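PDB 1STZ: heat-inducible transcription repressor hrcA homolog from Thermotoga maritima, which probably acts as a DNA-binding repressor of the class I heat shock genes, the grpE-dnaK-dnaJ and groELS operons. Local coordinates for residues A[114-119]-A[169-174]; A[148-153]-A[162-167]. All blocks are in the same frame, centred on the assembly; numbering follows the deposited sequence.

Interaction 1: A[114-119]-A[169-174]; sequences ADPEKV and GVSKVT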
loop_
_atom_site.group_PDB
_atom_site.type_symbol
_atom_site.label_atom_id
_atom_site.label_comp_id
_atom_site.label_asym_id
_atom_site.label_seq_id
_atom_site.Cartn_x
_atom_site.Cartn_y
_atom_site.Cartn_z
ATOM N N ALA A 114 2.790 13.324 11.805
ATOM C CA ALA A 114 3.080 14.701 12.175
ATOM C C ALA A 114 4.588 15.043 12.147
ATOM O O ALA A 114 4.958 16.157 12.440
ATOM C CB ALA A 114 2.499 14.971 13.574
ATOM N N ASP A 115 5.447 14.086 11.812
ATOM C CA ASP A 115 6.897 14.292 11.741
ATOM C C ASP A 115 7.228 14.558 10.271
ATOM O O ASP A 115 7.081 13.677 9.434
ATOM C CB ASP A 115 7.642 13.040 12.251
ATOM C CG ASP A 115 9.185 13.194 12.274
ATOM O OD1 ASP A 115 9.760 14.142 11.689
ATOM O OD2 ASP A 115 9.910 12.372 12.882
ATOM N N PRO A 116 7.655 15.767 9.943
ATOM C CA PRO A 116 7.958 16.079 8.545
ATOM C C PRO A 116 9.062 15.179 7.962
ATOM O O PRO A 116 9.008 14.899 6.776
ATOM C CB PRO A 116 8.369 17.556 8.587
ATOM C CG PRO A 116 8.761 17.827 9.996
ATOM C CD PRO A 116 7.886 16.922 10.831
ATOM N N GLU A 117 9.991 14.705 8.786
ATOM C CA GLU A 117 11.081 13.854 8.327
ATOM C C GLU A 117 10.553 12.512 7.818
ATOM O O GLU A 117 10.976 12.036 6.761
ATOM C CB GLU A 117 12.119 13.659 9.439
ATOM C CG GLU A 117 13.270 12.709 9.119
ATOM C CD GLU A 117 14.141 13.165 7.946
ATOM O OE1 GLU A 117 14.770 12.288 7.319
ATOM O OE2 GLU A 117 14.191 14.387 7.646
ATOM N N LYS A 118 9.618 11.925 8.557
ATOM C CA LYS A 118 8.994 10.675 8.154
ATOM C C LYS A 118 8.136 10.852 6.869
ATOM O O LYS A 118 8.049 9.937 6.039
ATOM C CB LYS A 118 8.159 10.114 9.313
ATOM C CG LYS A 118 7.441 8.806 9.018
ATOM C CD LYS A 118 8.417 7.658 8.762
ATOM C CE LYS A 118 7.672 6.325 8.619
ATOM N NZ LYS A 118 8.508 5.172 9.065
ATOM N N VAL A 119 7.523 12.017 6.704
ATOM C CA VAL A 119 6.730 12.278 5.513
ATOM C C VAL A 119 7.652 12.363 4.286
ATOM O O VAL A 119 7.335 11.801 3.255
ATOM C CB VAL A 119 5.873 13.560 5.610
ATOM C CG1 VAL A 119 5.226 13.848 4.275
ATOM C CG2 VAL A 119 4.797 13.411 6.670
ATOM N N GLY A 169 5.637 20.589 12.167
ATOM C CA GLY A 169 5.205 19.463 12.983
ATOM C C GLY A 169 6.136 19.137 14.138
ATOM O O GLY A 169 6.820 20.002 14.646
ATOM N N VAL A 170 6.153 17.872 14.539
ATOM C CA VAL A 170 6.947 17.420 15.686
ATOM C C VAL A 170 8.224 16.766 15.161
ATOM O O VAL A 170 8.171 15.804 14.389
ATOM C CB VAL A 170 6.135 16.418 16.512
ATOM C CG1 VAL A 170 6.887 15.989 17.762
ATOM C CG2 VAL A 170 4.768 17.014 16.875
ATOM N N SER A 171 9.370 17.316 15.535
ATOM C CA SER A 171 10.647 16.822 15.042
ATOM C C SER A 171 11.547 16.394 16.177
ATOM O O SER A 171 11.300 16.710 17.334
ATOM C CB SER A 171 11.356 17.901 14.228
ATOM O OG SER A 171 10.443 18.516 13.340
ATOM N N LYS A 172 12.596 15.673 15.806
ATOM C CA LYS A 172 13.652 15.234 16.705
ATOM C C LYS A 172 13.161 14.351 17.814
ATOM O O LYS A 172 13.769 14.314 18.866
ATOM C CB LYS A 172 14.382 16.419 17.319
ATOM C CG LYS A 172 14.760 17.488 16.346
ATOM C CD LYS A 172 15.721 16.971 15.349
ATOM C CE LYS A 172 16.401 18.104 14.649
ATOM N NZ LYS A 172 17.287 17.564 13.581
ATOM N N VAL A 173 12.102 13.596 17.563
ATOM C CA VAL A 173 11.515 12.762 18.593
ATOM C C VAL A 173 12.513 11.693 19.034
ATOM O O VAL A 173 12.994 10.897 18.230
ATOM C CB VAL A 173 10.178 12.126 18.152
ATOM C CG1 VAL A 173 9.453 11.559 19.349
ATOM C CG2 VAL A 173 9.297 13.154 17.509
ATOM N N THR A 174 12.807 11.667 20.328
ATOM C CA THR A 174 13.911 10.874 20.842
ATOM C C THR A 174 13.615 10.392 22.240
ATOM O O THR A 174 13.614 11.183 23.164
ATOM C CB THR A 174 15.193 11.719 20.885
ATOM O OG1 THR A 174 15.501 12.229 19.582
ATOM C CG2 THR A 174 16.397 10.844 21.251
#
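Ala-114 and Asp-115 run past Gly-169 and Val-170 with one backbone hydrogen bond between them, Val-170 N giving its hydrogen to Ala-114 O at 3.0 Å. Ala-114 O also takes a CA-H...O contact from Gly-169 CA at 3.4 Å, and Asp-115 CA makes another to Val-170 O at 3.3 Å. Gly-169, at backbone angles that by themselves call for glycine, turns the place of a beta carbon toward Ala-114 O. Asp-115 is the N-cap of helix 116-131: with CG swung away from its backbone N (chi1 -177°), OD1 takes the hydrogen of Glu-117 N at 3.0 Å, met from 45° above the carboxylate plane. With an alanine here, Glu-117 N would probably be left without its capping acceptor and the first turn held less firmly. Next along, the Pro-116 ring lies against strand 169-177 through two atoms, CD at 3.7 Å from Val-170 O and CG at 3.8 Å from Ser-171 OG. Pro-116 also touches Phe-332 of helix 314-334, while Ala-114 packs on Ile-176 of the second subunit and Val-170 on Pro-175 of that subunit.

Interaction 2: A[148-153]-A[162-167]; sequences LRVMLI and FSILTE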
loop_
_atom_site.group_PDB
_atom_site.type_symbol
_atom_site.label_atom_id
_atom_site.label_comp_id
_atom_site.label_asym_id
_atom_site.label_seq_id
_atom_site.Cartn_x
_atom_site.Cartn_y
_atom_site.Cartn_z
ATOM N N LEU A 148 9.259 26.333 18.133
ATOM C CA LEU A 148 8.045 26.909 18.738
ATOM C C LEU A 148 7.823 26.421 20.163
ATOM O O LEU A 148 7.151 27.081 20.949
ATOM C CB LEU A 148 6.813 26.559 17.894
ATOM C CG LEU A 148 6.888 26.913 16.405
ATOM C CD1 LEU A 148 5.696 26.371 15.657
ATOM C CD2 LEU A 148 6.989 28.418 16.200
ATOM N N ARG A 149 8.378 25.251 20.482
ATOM C CA ARG A 149 8.200 24.627 21.800
ATOM C C ARG A 149 9.127 23.424 21.989
ATOM O O ARG A 149 9.389 22.688 21.046
ATOM C CB ARG A 149 6.755 24.145 21.936
ATOM C CG ARG A 149 6.395 23.551 23.275
ATOM C CD ARG A 149 4.917 23.284 23.402
ATOM N NE ARG A 149 4.617 22.355 24.487
ATOM C CZ ARG A 149 3.562 21.551 24.522
ATOM N NH1 ARG A 149 2.690 21.552 23.517
ATOM N NH2 ARG A 149 3.383 20.733 25.560
ATOM N N VAL A 150 9.585 23.210 23.220
ATOM C CA VAL A 150 10.412 22.057 23.563
ATOM C C VAL A 150 9.668 21.204 24.577
ATOM O O VAL A 150 9.298 21.690 25.635
ATOM C CB VAL A 150 11.756 22.476 24.167
ATOM C CG1 VAL A 150 12.597 21.251 24.529
ATOM C CG2 VAL A 150 12.506 23.386 23.212
ATOM N N MET A 151 9.465 19.939 24.251
ATOM C CA MET A 151 8.750 19.015 25.121
ATOM C C MET A 151 9.717 17.994 25.719
ATOM O O MET A 151 10.520 17.402 24.994
ATOM C CB MET A 151 7.660 18.283 24.334
ATOM C CG MET A 151 6.554 19.174 23.769
ATOM S SD MET A 151 6.644 19.302 21.976
ATOM C CE MET A 151 7.653 20.524 21.792
ATOM N N LEU A 152 9.660 17.841 27.041
ATOM C CA LEU A 152 10.284 16.735 27.767
ATOM C C LEU A 152 9.222 15.961 28.543
ATOM O O LEU A 152 8.858 16.370 29.631
ATOM C CB LEU A 152 11.285 17.256 28.783
ATOM C CG LEU A 152 12.612 17.864 28.368
ATOM C CD1 LEU A 152 13.394 18.154 29.631
ATOM C CD2 LEU A 152 13.417 16.963 27.456
ATOM N N ILE A 153 8.750 14.841 28.005
ATOM C CA ILE A 153 7.644 14.077 28.613
ATOM C C ILE A 153 8.097 12.808 29.356
ATOM O O ILE A 153 8.493 11.846 28.730
ATOM C CB ILE A 153 6.653 13.686 27.499
ATOM C CG1 ILE A 153 6.072 14.946 26.843
ATOM C CG2 ILE A 153 5.543 12.813 28.044
ATOM C CD1 ILE A 153 6.641 15.227 25.521
ATOM N N PHE A 162 11.821 13.303 24.417
ATOM C CA PHE A 162 12.148 14.658 24.018
ATOM C C PHE A 162 11.641 14.885 22.606
ATOM O O PHE A 162 11.650 13.975 21.793
ATOM C CB PHE A 162 13.667 14.883 24.081
ATOM C CG PHE A 162 14.139 16.106 23.333
ATOM C CD1 PHE A 162 14.108 17.363 23.928
ATOM C CD2 PHE A 162 14.630 15.998 22.040
ATOM C CE1 PHE A 162 14.553 18.488 23.237
ATOM C CE2 PHE A 162 15.061 17.110 21.358
ATOM C CZ PHE A 162 15.022 18.359 21.959
ATOM N N SER A 163 11.232 16.111 22.316
ATOM C CA SER A 163 10.937 16.539 20.955
ATOM C C SER A 163 10.812 18.051 20.887
ATOM O O SER A 163 10.793 18.729 21.903
ATOM C CB SER A 163 9.652 15.898 20.422
ATOM O OG SER A 163 8.576 16.097 21.318
ATOM N N ILE A 164 10.782 18.585 19.674
ATOM C CA ILE A 164 10.526 19.999 19.492
ATOM C C ILE A 164 9.357 20.156 18.555
ATOM O O ILE A 164 9.097 19.290 17.731
ATOM C CB ILE A 164 11.763 20.750 18.950
ATOM C CG1 ILE A 164 12.154 20.242 17.561
ATOM C CG2 ILE A 164 12.920 20.618 19.913
ATOM C CD1 ILE A 164 13.309 20.994 16.940
ATOM N N LEU A 165 8.669 21.275 18.691
ATOM C CA LEU A 165 7.606 21.650 17.782
ATOM C C LEU A 165 8.178 22.687 16.843
ATOM O O LEU A 165 8.883 23.592 17.262
ATOM C CB LEU A 165 6.441 22.285 18.527
ATOM C CG LEU A 165 5.085 21.653 18.301
ATOM C CD1 LEU A 165 4.728 21.704 16.814
ATOM C CD2 LEU A 165 5.057 20.204 18.830
ATOM N N THR A 166 7.789 22.571 15.591
ATOM C CA THR A 166 8.218 23.461 14.548
ATOM C C THR A 166 6.958 23.836 13.744
ATOM O O THR A 166 5.914 23.284 14.010
ATOM C CB THR A 166 9.280 22.655 13.788
ATOM O OG1 THR A 166 10.596 23.150 14.112
ATOM C CG2 THR A 166 9.131 22.692 12.328
ATOM N N GLU A 167 7.037 24.766 12.787
ATOM C CA GLU A 167 5.882 25.095 11.934
ATOM C C GLU A 167 5.439 23.925 11.051
ATOM O O GLU A 167 4.296 23.908 10.580
ATOM C CB GLU A 167 6.134 26.354 11.082
ATOM C CG GLU A 167 7.188 26.194 9.988
ATOM C CD GLU A 167 7.190 27.348 9.006
ATOM O OE1 GLU A 167 8.279 27.901 8.737
ATOM O OE2 GLU A 167 6.094 27.718 8.523
#
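Met-151 sets CG beside its backbone N (chi1 -63°) and then bends twice along the chain, which brings SD to 3.6 Å from Leu-165 CD2 and 3.8 Å from Ser-163 OG. Phe-162 instead throws its ring away from its own N (chi1 164°), so that CE1 comes 3.6 Å from Val-150 CG1 while Leu-152 CD2 reaches the ring edge in its plane, 3.6 Å from Phe-162 CD1. Met-151, Ser-163 and Leu-165 lie on one face of an antiparallel beta hairpin and Val-150, Leu-152 and Phe-162 on the other; the N-to-C directions of segments 149-153 and 162-166 make an angle of 157°. Met-151 and Ser-163 form a hydrogen-bonded pair, Met-151 N to Ser-163 O at 3.0 Å and Ser-163 N to Met-151 O at 3.1 Å. Leu-148 N adds a bond to Leu-165 O of 2.9 Å. Ser-163 OG is buried here without a polar partner. Met-151 CG lies over one face of the Arg-149 guanidinium, whose NH1 bonds to Val-155 O of the second subunit; Met-151 packs on that same valine. On the face of Phe-162, Val-150 and Leu-152 meet helix 184-195, Phe-162 meets helix 215-224, and strand 169-177 flanks 159-166 on the side away from 149-154.

How the interactions relate
The centres of the two contacts lie about 10 Å apart, in and beside one three-stranded antiparallel sheet ordered 149-154, 159-166, 169-177. Interaction 2 pairs the first two strands; interaction 1 fixes the start of the third to the N-terminal end of helix 116-131. Along the chain the hairpin is nested inside the loop that interaction 1 closes. Strands 159-166 and 169-177 join them directly, through probable hydrogen bonds from Ser-171 N to Ile-164 O and from Thr-174 N to Phe-162 O, each 3.0 Å. Both contacts also touch the second subunit, consistent with this sheet taking part in dimerization of the repressor.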